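Local coordinates for protein putative tetR-family transcriptional regulator (Streptomyces coelicolor, PDB 3FIW) that probably binds regulatory DNA through an N-terminal helix-turn-helix and controls transcription, most likely as a repressor of the TetR family, at residues A[104-107]-A[108-112]; A[120-123]-A[124-127]; A[145-148]-A[149-153]. One frame throughout, in Å; residues are numbered along the deposited sequence.

How the interactions relate
Followed from the N terminus, the three contacts come in series; each is a local turn of one continuous stretch, and none nests in or crosses another. Interaction 1 lies in the second half of helix 96-112. Interaction 2 ends the next helix, 117-123, and starts the loop toward helix 130-142. These two touch: CZ of Phe107 reaches CE1 of His121, and CD2 of Leu111 lies 3.7 Å from CG of His121, tying together successive helices. Interaction 3, at the start of helix 147-170, stands apart, its centre about 21 Å from that of interaction 1. Interactions 1 and 3 both meet the second subunit, which interaction 2 touches through Arg125 alone.

Interaction 1: A[104-107]-A[108-112]; sequences TRSF and RRTLL
Thr110 turns its hydroxyl back on the carbonyl of Ser106 and illustrates how a threonine inside a helix can be satisfied by a backbone carbonyl of the same helix, one turn back. With OG1 anti to the carbonyl carbon (chi1 -56°), the hydroxyl donates to Ser106 O at 2.9 Å, from above the carbonyl plane. Thr110 N donates to the same Ser106 O at 2.8 Å from the opposite face, so two donors of a single residue grip one oxygen. On a neighbouring flank of the helix, Phe107 and Leu111 form a CH-pi contact: CD1 of Leu111 sits over one ring face, 4.2 Å from the centroid of the Phe107 ring and displaced toward the rim near CE2 and CZ. The phenyl ring reaches that place because its CG is anti to the backbone N (chi1 -173°).

The Arg109 chain bends at chi3, bringing its guanidinium face over Arg105 O and NH1 to 3.7 Å from CB of Ser106. A water in the guanidinium plane, 2.8 Å from Arg109 NH1, also hydrogen-bonds to Ser106 OG at 2.6 Å and bridges the two side chains. A second water accepts from Arg108 NH1 at 2.8 Å and makes only a weak bond to Arg105 O.

Further out, Arg108 is extended from CG to NE and salt-bridges Glu168 through NH2, while Arg105 NE pairs with Glu194 of the second subunit. Phe193 of that subunit packs on Thr104, Arg105 and Arg108; Met81 packs against Phe107, Thr110 and Leu111. The stretch is one run of helix 96-112 with regular i to i+4 backbone bonds, largely buried in the all-helical C-terminal domain of a TetR-family regulator and meeting the partner subunit.

Interaction 2: A[120-123]-A[124-127]; sequences LHAG and SRPT
Ser124 N donates to Leu120 O at 3.2 Å, completing the last regular turn of helix 117-123, and makes a weaker, more bent bond to His121 O; Ser124 is the first residue to leave helical phi/psi. The chain then leaves in an extended course that carries Pro126 past the His121 side chain. Pro126 sets CD over one face of the His121 imidazole, toward its CD2-NE2 side, with CG further out past the rim; both are 3.5 Å from His121 CD2. The side chains cross at about a right angle, the histidine CG lying anti to the backbone N (chi1 -166°). CA of Arg125 adds a CA-H...O contact of 3.3 Å to His121 O. Beyond it, the Arg125 chain bends at chi3 and carries its guanidinium back so that one face lies against Ala122 O, not a hydrogen bond because the N-H groups do not point at the oxygen. The turn sits between several helices: Leu120 packs on Leu35 and Leu38 of helix 27-41, Ser124 on Leu73 and Ala77 of helix 69-79, the His121 ring meets Phe107 of helix 96-112 edge-to-face, and Thr127 N bonds to Gln78 OE1 as the chain heads for helix 130-142.

Interaction 3: A[145-148]-A[149-153]; sequences VPER and HAQMA
Glu147 and Gln151 meet across the first turn of helix 147-170, where Pro146 holds the N-cap position and its carbonyl accepts from Ala150 N at 3.0 Å. The Glu147 side chain leaves the backbone with CB directed away from residues 149-153 and CG anti to the backbone N (chi1 169°), but a bend at chi2 swings its outer half back. CG comes to 3.2 Å from Gln151 OE1, and CD to 3.6 Å from that same OE1. At the tip, OE2 accepts a weak, bent hydrogen bond from Gln151 NE2 at 2.9 Å (125° at the hydrogen), with carboxylate and amide planes only 20° apart. The same OE2 forms a salt bridge to Arg134 NH2 on helix 130-142, which probably does more than the amide to fix the carboxylate and helps to tie the two helices.

One residue on, the Arg148 chain, bent at chi2, crosses Met152, a selenomethionine: NH1 lies 3.7 Å from CG of Met152, and SE sits over one face of the guanidinium. At the start of the helix, CG1 of Val145 packs at 3.7 Å on CB of Ala150. At the subunit interface the His149 ring stacks on His207 of the second subunit, while its CD2 edge takes CB of Pro146, close to the ring plane, at 3.7 Å.

Interaction 1: A[104-107]-A[108-112]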
loop_
_atom_site.group_PDB
_atom_site.type_symbol
_atom_site.label_atom_id
_atom_site.label_comp_id
_atom_site.label_asym_id
_atom_site.label_seq_id
_atom_site.Cartn_x
_atom_site.Cartn_y
_atom_site.Cartn_z
ATOM N N THR A 104 14.014 -6.380 2.497
ATOM C CA THR A 104 12.663 -6.119 1.995
ATOM C C THR A 104 11.803 -7.384 2.125
ATOM O O THR A 104 10.603 -7.284 2.489
ATOM C CB THR A 104 12.677 -5.692 0.500
ATOM O OG1 THR A 104 13.584 -4.643 0.327
ATOM C CG2 THR A 104 11.284 -5.173 0.037
ATOM N N ARG A 105 12.398 -8.545 1.803
ATOM C CA ARG A 105 11.747 -9.850 2.069
ATOM C C ARG A 105 11.386 -10.005 3.544
ATOM O O ARG A 105 10.313 -10.493 3.887
ATOM C CB ARG A 105 12.570 -11.037 1.595
ATOM C CG ARG A 105 12.740 -11.166 0.064
ATOM C CD ARG A 105 13.832 -12.207 -0.280
ATOM N NE ARG A 105 13.974 -12.274 -1.715
ATOM C CZ ARG A 105 15.117 -12.432 -2.398
ATOM N NH1 ARG A 105 16.278 -12.540 -1.770
ATOM N NH2 ARG A 105 15.082 -12.469 -3.751
ATOM N N SER A 106 12.249 -9.553 4.427
ATOM C CA SER A 106 11.907 -9.583 5.851
ATOM C C SER A 106 10.675 -8.725 6.180
ATOM O O SER A 106 9.786 -9.150 6.940
ATOM C CB SER A 106 13.088 -9.171 6.743
ATOM O OG SER A 106 12.694 -9.270 8.120
ATOM N N PHE A 107 10.673 -7.499 5.662
ATOM C CA PHE A 107 9.598 -6.556 5.908
ATOM C C PHE A 107 8.248 -7.122 5.442
ATOM O O PHE A 107 7.253 -7.033 6.182
ATOM C CB PHE A 107 9.889 -5.249 5.185
ATOM C CG PHE A 107 8.915 -4.141 5.512
ATOM C CD1 PHE A 107 8.651 -3.779 6.836
ATOM C CD2 PHE A 107 8.265 -3.443 4.481
ATOM C CE1 PHE A 107 7.766 -2.711 7.095
ATOM C CE2 PHE A 107 7.402 -2.420 4.728
ATOM C CZ PHE A 107 7.149 -2.045 6.035
ATOM N N ARG A 108 8.227 -7.635 4.204
ATOM C CA ARG A 108 7.095 -8.357 3.666
ATOM C C ARG A 108 6.622 -9.484 4.591
ATOM O O ARG A 108 5.466 -9.568 4.950
ATOM C CB ARG A 108 7.433 -8.918 2.290
ATOM C CG ARG A 108 6.201 -9.627 1.663
ATOM C CD ARG A 108 6.304 -9.751 0.181
ATOM N NE ARG A 108 5.262 -10.623 -0.373
ATOM C CZ ARG A 108 5.324 -11.953 -0.470
ATOM N NH1 ARG A 108 6.399 -12.626 -0.069
ATOM N NH2 ARG A 108 4.298 -12.615 -1.000
ATOM N N ARG A 109 7.528 -10.385 4.930
ATOM C CA ARG A 109 7.245 -11.515 5.788
ATOM C C ARG A 109 6.604 -11.009 7.110
ATOM O O ARG A 109 5.600 -11.556 7.593
ATOM C CB ARG A 109 8.545 -12.299 6.038
ATOM C CG ARG A 109 8.440 -13.550 6.945
ATOM C CD ARG A 109 9.845 -14.073 7.380
ATOM N NE ARG A 109 10.654 -14.339 6.194
ATOM C CZ ARG A 109 11.808 -13.735 5.886
ATOM N NH1 ARG A 109 12.376 -12.851 6.716
ATOM N NH2 ARG A 109 12.434 -14.077 4.767
ATOM N N THR A 110 7.143 -9.919 7.640
ATOM C CA THR A 110 6.627 -9.368 8.895
ATOM C C THR A 110 5.175 -8.946 8.750
ATOM O O THR A 110 4.361 -9.301 9.616
ATOM C CB THR A 110 7.520 -8.268 9.448
ATOM O OG1 THR A 110 8.845 -8.801 9.610
ATOM C CG2 THR A 110 7.068 -7.809 10.818
ATOM N N LEU A 111 4.831 -8.280 7.631
ATOM C CA LEU A 111 3.527 -7.702 7.466
ATOM C C LEU A 111 2.536 -8.824 7.265
ATOM O O LEU A 111 1.427 -8.786 7.818
ATOM C CB LEU A 111 3.522 -6.701 6.285
ATOM C CG LEU A 111 4.306 -5.375 6.416
ATOM C CD1 LEU A 111 4.198 -4.568 5.104
ATOM C CD2 LEU A 111 3.828 -4.487 7.635
ATOM N N LEU A 112 2.963 -9.865 6.528
ATOM C CA LEU A 112 2.098 -11.031 6.264
ATOM C C LEU A 112 1.869 -11.941 7.470
ATOM O O LEU A 112 0.958 -12.838 7.443
ATOM C CB LEU A 112 2.661 -11.862 5.106
ATOM C CG LEU A 112 2.505 -11.363 3.661
ATOM C CD1 LEU A 112 3.401 -12.169 2.727
ATOM C CD2 LEU A 112 1.042 -11.455 3.188
HETATM O O HOH W 1 8.698 -12.189 1.418
HETATM O O HOH W 2 11.997 -11.582 9.173
#

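Interaction 2: A[120-123]-A[124-127]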
loop_
_atom_site.group_PDB
_atom_site.type_symbol
_atom_site.label_atom_id
_atom_site.label_comp_id
_atom_site.label_asym_id
_atom_site.label_seq_id
_atom_site.Cartn_x
_atom_site.Cartn_y
_atom_site.Cartn_z
ATOM N N LEU A 120 -3.036 -2.806 9.318
ATOM C CA LEU A 120 -2.650 -2.458 10.670
ATOM C C LEU A 120 -1.454 -1.518 10.656
ATOM O O LEU A 120 -1.457 -0.490 11.345
ATOM C CB LEU A 120 -2.328 -3.723 11.487
ATOM C CG LEU A 120 -1.951 -3.535 12.959
ATOM C CD1 LEU A 120 -3.139 -3.160 13.843
ATOM C CD2 LEU A 120 -1.243 -4.808 13.477
ATOM N N HIS A 121 -0.423 -1.866 9.885
ATOM C CA HIS A 121 0.754 -1.017 9.772
ATOM C C HIS A 121 0.439 0.380 9.244
ATOM O O HIS A 121 0.713 1.398 9.914
ATOM C CB HIS A 121 1.738 -1.690 8.831
ATOM C CG HIS A 121 3.119 -1.117 8.870
ATOM N ND1 HIS A 121 3.631 -0.335 7.848
ATOM C CD2 HIS A 121 4.108 -1.240 9.780
ATOM C CE1 HIS A 121 4.890 -0.021 8.122
ATOM N NE2 HIS A 121 5.202 -0.554 9.291
ATOM N N ALA A 122 -0.164 0.414 8.058
ATOM C CA ALA A 122 -0.530 1.678 7.374
ATOM C C ALA A 122 -1.417 2.568 8.247
ATOM O O ALA A 122 -1.240 3.794 8.293
ATOM C CB ALA A 122 -1.184 1.419 6.018
ATOM N N GLY A 123 -2.352 1.941 8.948
ATOM C CA GLY A 123 -3.262 2.658 9.827
ATOM C C GLY A 123 -2.664 3.334 11.062
ATOM O O GLY A 123 -3.173 4.368 11.514
ATOM N N SER A 124 -1.626 2.730 11.631
ATOM C CA SER A 124 -0.985 3.249 12.830
ATOM C C SER A 124 0.497 3.173 12.666
ATOM O O SER A 124 1.149 2.496 13.459
ATOM C CB SER A 124 -1.316 2.385 14.050
ATOM O OG SER A 124 -2.665 2.039 14.107
ATOM N N ARG A 125 1.027 3.834 11.650
ATOM C CA ARG A 125 2.477 3.836 11.369
ATOM C C ARG A 125 3.394 3.781 12.599
ATOM O O ARG A 125 3.532 4.778 13.317
ATOM C CB ARG A 125 2.839 5.015 10.473
ATOM C CG ARG A 125 2.462 4.769 9.017
ATOM C CD ARG A 125 2.132 6.039 8.225
ATOM N NE ARG A 125 0.838 5.881 7.546
ATOM C CZ ARG A 125 0.605 5.150 6.436
ATOM N NH1 ARG A 125 -0.650 5.111 5.965
ATOM N NH2 ARG A 125 1.590 4.445 5.814
ATOM N N PRO A 126 4.011 2.599 12.847
ATOM C CA PRO A 126 4.970 2.352 13.951
ATOM C C PRO A 126 6.172 3.255 13.818
ATOM O O PRO A 126 6.485 3.707 12.714
ATOM C CB PRO A 126 5.433 0.913 13.715
ATOM C CG PRO A 126 4.409 0.295 12.894
ATOM C CD PRO A 126 3.809 1.386 12.032
ATOM N N THR A 127 6.869 3.510 14.919
ATOM C CA THR A 127 8.055 4.368 14.835
ATOM C C THR A 127 9.298 3.491 14.644
ATOM O O THR A 127 9.573 2.608 15.459
ATOM C CB THR A 127 8.160 5.303 16.057
ATOM O OG1 THR A 127 8.612 4.562 17.197
ATOM C CG2 THR A 127 6.764 5.984 16.368
#

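Interaction 3: A[145-148]-A[149-153]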
loop_
_atom_site.group_PDB
_atom_site.type_symbol
_atom_site.label_atom_id
_atom_site.label_comp_id
_atom_site.label_asym_id
_atom_site.label_seq_id
_atom_site.Cartn_x
_atom_site.Cartn_y
_atom_site.Cartn_z
ATOM N N VAL A 145 26.990 2.111 -2.357
ATOM C CA VAL A 145 25.727 2.743 -2.756
ATOM C C VAL A 145 25.712 4.237 -2.348
ATOM O O VAL A 145 25.857 4.565 -1.170
ATOM C CB VAL A 145 24.451 1.999 -2.160
ATOM C CG1 VAL A 145 23.169 2.586 -2.742
ATOM C CG2 VAL A 145 24.508 0.464 -2.371
ATOM N N PRO A 146 25.540 5.157 -3.322
ATOM C CA PRO A 146 25.504 6.588 -2.994
ATOM C C PRO A 146 24.323 6.871 -2.067
ATOM O O PRO A 146 23.250 6.324 -2.290
ATOM C CB PRO A 146 25.286 7.245 -4.353
ATOM C CG PRO A 146 25.801 6.234 -5.344
ATOM C CD PRO A 146 25.381 4.930 -4.769
ATOM N N GLU A 147 24.522 7.695 -1.037
ATOM C CA GLU A 147 23.550 7.853 0.050
ATOM C C GLU A 147 22.107 8.195 -0.362
ATOM O O GLU A 147 21.173 7.604 0.161
ATOM C CB GLU A 147 24.008 8.882 1.091
ATOM C CG GLU A 147 22.862 9.218 2.056
ATOM C CD GLU A 147 23.294 9.319 3.499
ATOM O OE1 GLU A 147 24.403 9.855 3.732
ATOM O OE2 GLU A 147 22.516 8.886 4.393
ATOM N N ARG A 148 21.970 9.172 -1.250
ATOM C CA ARG A 148 20.706 9.672 -1.703
ATOM C C ARG A 148 19.968 8.540 -2.374
ATOM O O ARG A 148 18.826 8.327 -2.063
ATOM C CB ARG A 148 20.905 10.850 -2.673
ATOM C CG ARG A 148 19.618 11.391 -3.348
ATOM C CD ARG A 148 18.684 12.173 -2.380
ATOM N NE ARG A 148 17.620 12.968 -3.042
ATOM C CZ ARG A 148 17.024 12.694 -4.221
ATOM N NH1 ARG A 148 17.346 11.612 -4.954
ATOM N NH2 ARG A 148 16.075 13.514 -4.681
ATOM N N HIS A 149 20.640 7.778 -3.235
ATOM C CA HIS A 149 20.019 6.622 -3.873
ATOM C C HIS A 149 19.624 5.486 -2.913
ATOM O O HIS A 149 18.590 4.869 -3.097
ATOM C CB HIS A 149 20.878 6.097 -5.004
ATOM C CG HIS A 149 21.139 7.108 -6.061
ATOM N ND1 HIS A 149 20.141 7.619 -6.856
ATOM C CD2 HIS A 149 22.283 7.732 -6.435
ATOM C CE1 HIS A 149 20.659 8.503 -7.691
ATOM N NE2 HIS A 149 21.956 8.595 -7.451
ATOM N N ALA A 150 20.453 5.235 -1.896
ATOM C CA ALA A 150 20.199 4.230 -0.844
ATOM C C ALA A 150 18.930 4.586 -0.119
ATOM O O ALA A 150 18.015 3.760 -0.060
ATOM C CB ALA A 150 21.391 4.119 0.141
ATOM N N GLN A 151 18.837 5.827 0.355
ATOM C CA GLN A 151 17.628 6.345 1.015
ATOM C C GLN A 151 16.338 6.190 0.186
ATOM O O GLN A 151 15.303 5.642 0.676
ATOM C CB GLN A 151 17.863 7.795 1.469
ATOM C CG GLN A 151 18.011 7.918 3.028
ATOM C CD GLN A 151 19.227 8.748 3.498
ATOM O OE1 GLN A 151 19.791 9.558 2.740
ATOM N NE2 GLN A 151 19.634 8.543 4.766
HETATM N N MSE A 152 16.404 6.645 -1.073
HETATM C CA MSE A 152 15.260 6.527 -2.016
HETATM C C MSE A 152 14.839 5.095 -2.269
HETATM O O MSE A 152 13.642 4.794 -2.165
HETATM C CB MSE A 152 15.548 7.262 -3.308
HETATM C CG MSE A 152 15.879 8.749 -3.049
HETATM SE SE MSE A 152 14.339 9.711 -2.299
HETATM C CE MSE A 152 14.708 9.648 -0.412
ATOM N N ALA A 153 15.821 4.221 -2.540
ATOM C CA ALA A 153 15.618 2.775 -2.701
ATOM C C ALA A 153 14.952 2.153 -1.516
ATOM O O ALA A 153 13.922 1.409 -1.661
ATOM C CB ALA A 153 16.952 2.062 -2.977
#